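Local coordinates for DUF327 domain-containing protein (PDB 2P61), which is of unknown function but folds as a single, almost wholly helical chain belonging to the DUF327 family, at residues F49-L52 against L53-V57; V68-T72 against P73-K77. All coordinates share one frame; numbering follows the deposited sequence.

Overall arrangement
The modelled chain opens with the long helix 37-69, turns tightly into helix 73-95, and continues through helices 105-129 and 138-153 after a break at 98-103 that is not modelled. Contact 1 (49-57) closes no loop; it is a run of successive turns within the first helix, one side of which faces helices 73-95 and 138-153. Contact 2 (68-77) comes later and closes the short connection between the first and second helices, near helices 105-129 and 138-153. The two follow in series, neither nested nor crossed, and share helix 37-69. Their centres lie 23 Å apart, and their nearest atoms about 11 Å.

Contact 1. Residues F49-L52 against L53-V57; sequences FEKL and LEEAV
Phe49 meets Leu53 one turn further along the helix through both backbone and side chain. Its O accepts the amide of Leu53 (N to O, 2.9 Å), and its ring carbon CE2 lies 4.2 Å from Leu53 CD2, a methyl that approaches the ring obliquely. Leu53 reaches it with CG anti to the backbone N (chi1 176°), and beyond this pair its side chain packs on Phe86 and Tyr153, while Phe49 leans on Leu89. Glu50 comes next, lying alongside Leu53, both side chains pointing the same way, with Glu50 OE1 3.6 Å from Leu53 CD2. That carboxylate has its main partner elsewhere, in a salt bridge to Lys93 of helix 73-95, so the methyl borders an ion pair linking the two helices. The backbone of Glu50 repeats the pattern of Phe49, its O taking the amide of Glu54 (N to O, 3.1 Å). These i to i+4 bonds are those of a regular alpha-helix, here well inside helix 37-69, the first of four helices packed together in this protein. Lys51 O continues the series, accepting from Glu55 N at 3.1 Å. On the same turn the Lys51 side chain crosses that of Glu55 and bends at chi4, bringing NZ 3.4 Å from Glu55 OE2 in a salt bridge on an exposed side of the helix, although the position of OE2 is less certain. An alanine in place of Glu55 is likely to leave the Lys51 ammonium without this partner and set the end of its long chain free to turn. Leu52 makes a loose contact with this carboxylate, its methyl CD2 standing 4.3 Å from Glu55 OE1, the other oxygen.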
loop_
_atom_site.group_PDB
_atom_site.type_symbol
_atom_site.label_atom_id
_atom_site.label_comp_id
_atom_site.label_asym_id
_atom_site.label_seq_id
_atom_site.Cartn_x
_atom_site.Cartn_y
_atom_site.Cartn_z
ATOM N N PHE A 49 3.090 12.989 10.619
ATOM C CA PHE A 49 3.397 12.216 9.448
ATOM C C PHE A 49 3.090 10.743 9.756
ATOM O O PHE A 49 2.485 10.076 8.948
ATOM C CB PHE A 49 4.848 12.452 8.999
ATOM C CG PHE A 49 5.282 11.568 7.862
ATOM C CD1 PHE A 49 4.984 11.905 6.553
ATOM C CD2 PHE A 49 5.973 10.379 8.113
ATOM C CE1 PHE A 49 5.361 11.085 5.508
ATOM C CE2 PHE A 49 6.350 9.526 7.052
ATOM C CZ PHE A 49 6.043 9.894 5.739
ATOM N N GLU A 50 3.477 10.275 10.938
ATOM C CA GLU A 50 3.044 8.995 11.503
ATOM C C GLU A 50 1.526 8.668 11.512
ATOM O O GLU A 50 1.148 7.494 11.362
ATOM C CB GLU A 50 3.553 8.893 12.935
ATOM C CG GLU A 50 4.873 8.197 13.111
ATOM C CD GLU A 50 5.638 8.003 11.827
ATOM O OE1 GLU A 50 5.689 6.853 11.346
ATOM O OE2 GLU A 50 6.198 8.999 11.317
ATOM N N LYS A 51 0.679 9.675 11.719
ATOM C CA LYS A 51 -0.794 9.505 11.660
ATOM C C LYS A 51 -1.301 9.474 10.235
ATOM O O LYS A 51 -2.263 8.746 9.897
ATOM C CB LYS A 51 -1.554 10.597 12.454
ATOM C CG LYS A 51 -2.904 11.038 11.812
ATOM C CD LYS A 51 -3.944 11.555 12.859
ATOM C CE LYS A 51 -5.167 12.373 12.247
ATOM N NZ LYS A 51 -4.797 13.446 11.260
ATOM N N LEU A 52 -0.659 10.286 9.403
ATOM C CA LEU A 52 -0.905 10.217 7.983
ATOM C C LEU A 52 -0.611 8.818 7.454
ATOM O O LEU A 52 -1.410 8.263 6.736
ATOM C CB LEU A 52 -0.079 11.226 7.234
ATOM C CG LEU A 52 -0.681 12.560 6.831
ATOM C CD1 LEU A 52 -0.016 12.794 5.487
ATOM C CD2 LEU A 52 -2.202 12.627 6.675
ATOM N N LEU A 53 0.533 8.277 7.831
ATOM C CA LEU A 53 1.063 7.034 7.291
ATOM C C LEU A 53 0.274 5.788 7.761
ATOM O O LEU A 53 -0.074 4.926 6.948
ATOM C CB LEU A 53 2.524 6.910 7.666
ATOM C CG LEU A 53 3.321 5.657 7.302
ATOM C CD1 LEU A 53 3.508 5.340 5.784
ATOM C CD2 LEU A 53 4.664 5.796 8.013
ATOM N N GLU A 54 -0.004 5.710 9.053
ATOM C CA GLU A 54 -0.975 4.778 9.615
ATOM C C GLU A 54 -2.279 4.790 8.888
ATOM O O GLU A 54 -2.681 3.756 8.379
ATOM C CB GLU A 54 -1.235 5.198 11.013
ATOM C CG GLU A 54 -2.023 4.348 11.922
ATOM C CD GLU A 54 -1.992 5.048 13.267
ATOM O OE1 GLU A 54 -2.735 6.073 13.456
ATOM O OE2 GLU A 54 -1.128 4.647 14.078
ATOM N N GLU A 55 -2.944 5.943 8.828
ATOM C CA GLU A 55 -4.182 6.089 8.056
ATOM C C GLU A 55 -4.063 5.564 6.638
ATOM O O GLU A 55 -5.049 5.235 6.041
ATOM C CB GLU A 55 -4.613 7.564 7.977
ATOM C CG GLU A 55 -5.351 8.116 9.198
ATOM C CD GLU A 55 -5.459 9.684 9.228
ATOM O OE1 GLU A 55 -5.560 10.348 8.134
ATOM O OE2 GLU A 55 -5.408 10.239 10.371
ATOM N N ALA A 56 -2.885 5.528 6.051
ATOM C CA ALA A 56 -2.813 5.207 4.649
ATOM C C ALA A 56 -2.795 3.715 4.652
ATOM O O ALA A 56 -3.277 3.090 3.703
ATOM C CB ALA A 56 -1.548 5.749 4.024
ATOM N N VAL A 57 -2.222 3.131 5.709
ATOM C CA VAL A 57 -2.197 1.685 5.811
ATOM C C VAL A 57 -3.619 1.200 5.926
ATOM O O VAL A 57 -3.984 0.272 5.236
ATOM C CB VAL A 57 -1.409 1.147 7.000
ATOM C CG1 VAL A 57 -1.876 -0.248 7.267
ATOM C CG2 VAL A 57 0.037 1.059 6.637
#

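Contact 2. Residues V68-T72 against P73-K77; sequences VRSPT and PSNLK
Asn75, near the start of helix 73-95, bonds to Ser70 through its side chain and to Thr72 through its backbone. Its amide nitrogen ND2 donates to Ser70 O at 2.5 Å, a short modelled length whose exact value is uncertain; the donor lies in the carbonyl plane and the acceptor in the plane of the asparagine amide. A weak second bond runs from the same ND2 to Ser70 OG, 3.1 Å away. The Asn75 backbone N donates to Thr72 OG1 at 2.8 Å, making Thr72 the N-cap of the helix. With chi1 at 52°, OG1 is placed between the threonine's own N and carbonyl carbon, on the side where it meets this amide. Thr72 O in turn accepts from Leu76 N at 3.3 Å. Behind these bonds, Pro71 is the centre of an inverse gamma turn, in which Thr72 N also donates to Ser70 O, so that carbonyl serves both the turn and the Asn75 side chain. The resulting tight link between helices 37-69 and 73-95 has Asn75 and Leu76 against Leu67 of the first, Leu76 touching Thr125 and Ile128 of helix 105-129, and Pro71 resting on Leu138 at the start of helix 138-153.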
loop_
_atom_site.group_PDB
_atom_site.type_symbol
_atom_site.label_atom_id
_atom_site.label_comp_id
_atom_site.label_asym_id
_atom_site.label_seq_id
_atom_site.Cartn_x
_atom_site.Cartn_y
_atom_site.Cartn_z
ATOM N N VAL A 68 -12.707 -6.973 -2.442
ATOM C CA VAL A 68 -13.068 -8.416 -2.301
ATOM C C VAL A 68 -14.564 -8.711 -2.303
ATOM O O VAL A 68 -14.969 -9.714 -2.847
ATOM C CB VAL A 68 -12.373 -9.070 -1.038
ATOM C CG1 VAL A 68 -12.675 -10.558 -0.868
ATOM C CG2 VAL A 68 -10.893 -8.927 -1.181
ATOM N N ARG A 69 -15.342 -7.829 -1.682
ATOM C CA ARG A 69 -16.792 -7.887 -1.499
ATOM C C ARG A 69 -17.488 -7.583 -2.806
ATOM O O ARG A 69 -18.411 -8.285 -3.188
ATOM C CB ARG A 69 -17.232 -6.893 -0.407
ATOM C CG ARG A 69 -16.605 -7.153 0.967
ATOM C CD ARG A 69 -17.247 -6.477 2.265
ATOM N NE ARG A 69 -18.701 -6.439 2.418
ATOM C CZ ARG A 69 -19.469 -7.260 3.189
ATOM N NH1 ARG A 69 -18.997 -8.301 3.898
ATOM N NH2 ARG A 69 -20.778 -7.057 3.208
ATOM N N SER A 70 -17.081 -6.527 -3.503
ATOM C CA SER A 70 -17.542 -6.351 -4.920
ATOM C C SER A 70 -16.423 -5.879 -5.847
ATOM O O SER A 70 -15.959 -4.724 -5.747
ATOM C CB SER A 70 -18.770 -5.402 -5.015
ATOM O OG SER A 70 -18.491 -4.121 -4.469
ATOM N N PRO A 71 -15.992 -6.765 -6.768
ATOM C CA PRO A 71 -14.803 -6.406 -7.482
ATOM C C PRO A 71 -15.182 -5.413 -8.590
ATOM O O PRO A 71 -15.080 -5.704 -9.772
ATOM C CB PRO A 71 -14.324 -7.748 -8.036
ATOM C CG PRO A 71 -15.328 -8.748 -7.603
ATOM C CD PRO A 71 -16.533 -8.032 -7.275
ATOM N N THR A 72 -15.658 -4.237 -8.205
ATOM C CA THR A 72 -16.093 -3.266 -9.231
ATOM C C THR A 72 -14.840 -2.619 -9.820
ATOM O O THR A 72 -13.740 -2.836 -9.311
ATOM C CB THR A 72 -16.861 -2.138 -8.617
ATOM O OG1 THR A 72 -16.072 -1.588 -7.544
ATOM C CG2 THR A 72 -18.179 -2.548 -8.149
ATOM N N PRO A 73 -14.994 -1.843 -10.906
ATOM C CA PRO A 73 -13.916 -0.920 -11.332
ATOM C C PRO A 73 -13.690 0.241 -10.363
ATOM O O PRO A 73 -12.528 0.689 -10.130
ATOM C CB PRO A 73 -14.440 -0.381 -12.685
ATOM C CG PRO A 73 -15.347 -1.470 -13.197
ATOM C CD PRO A 73 -16.092 -1.821 -11.893
ATOM N N SER A 74 -14.781 0.741 -9.790
ATOM C CA SER A 74 -14.605 1.885 -8.960
ATOM C C SER A 74 -13.725 1.393 -7.766
ATOM O O SER A 74 -12.842 2.133 -7.369
ATOM C CB SER A 74 -15.950 2.558 -8.658
ATOM O OG SER A 74 -16.130 2.950 -7.279
ATOM N N ASN A 75 -13.887 0.128 -7.261
ATOM C CA ASN A 75 -13.128 -0.323 -6.071
ATOM C C ASN A 75 -11.693 -0.739 -6.447
ATOM O O ASN A 75 -10.811 -0.733 -5.588
ATOM C CB ASN A 75 -13.737 -1.522 -5.333
ATOM C CG ASN A 75 -15.187 -1.310 -4.787
ATOM O OD1 ASN A 75 -15.547 -0.295 -4.201
ATOM N ND2 ASN A 75 -15.950 -2.368 -4.855
ATOM N N LEU A 76 -11.448 -1.167 -7.683
ATOM C CA LEU A 76 -10.122 -1.644 -8.015
ATOM C C LEU A 76 -9.187 -0.432 -7.824
ATOM O O LEU A 76 -8.055 -0.540 -7.244
ATOM C CB LEU A 76 -10.054 -2.327 -9.383
ATOM C CG LEU A 76 -8.645 -2.730 -9.835
ATOM C CD1 LEU A 76 -7.926 -3.622 -8.797
ATOM C CD2 LEU A 76 -8.650 -3.430 -11.200
ATOM N N LYS A 77 -9.739 0.746 -8.093
ATOM C CA LYS A 77 -8.966 2.004 -7.938
ATOM C C LYS A 77 -8.892 2.688 -6.580
ATOM O O LYS A 77 -7.834 3.325 -6.281
ATOM C CB LYS A 77 -9.444 2.996 -8.937
ATOM C CG LYS A 77 -9.479 2.333 -10.362
ATOM C CD LYS A 77 -9.762 3.320 -11.514
ATOM C CE LYS A 77 -10.399 2.537 -12.763
ATOM N NZ LYS A 77 -11.730 3.137 -13.194
#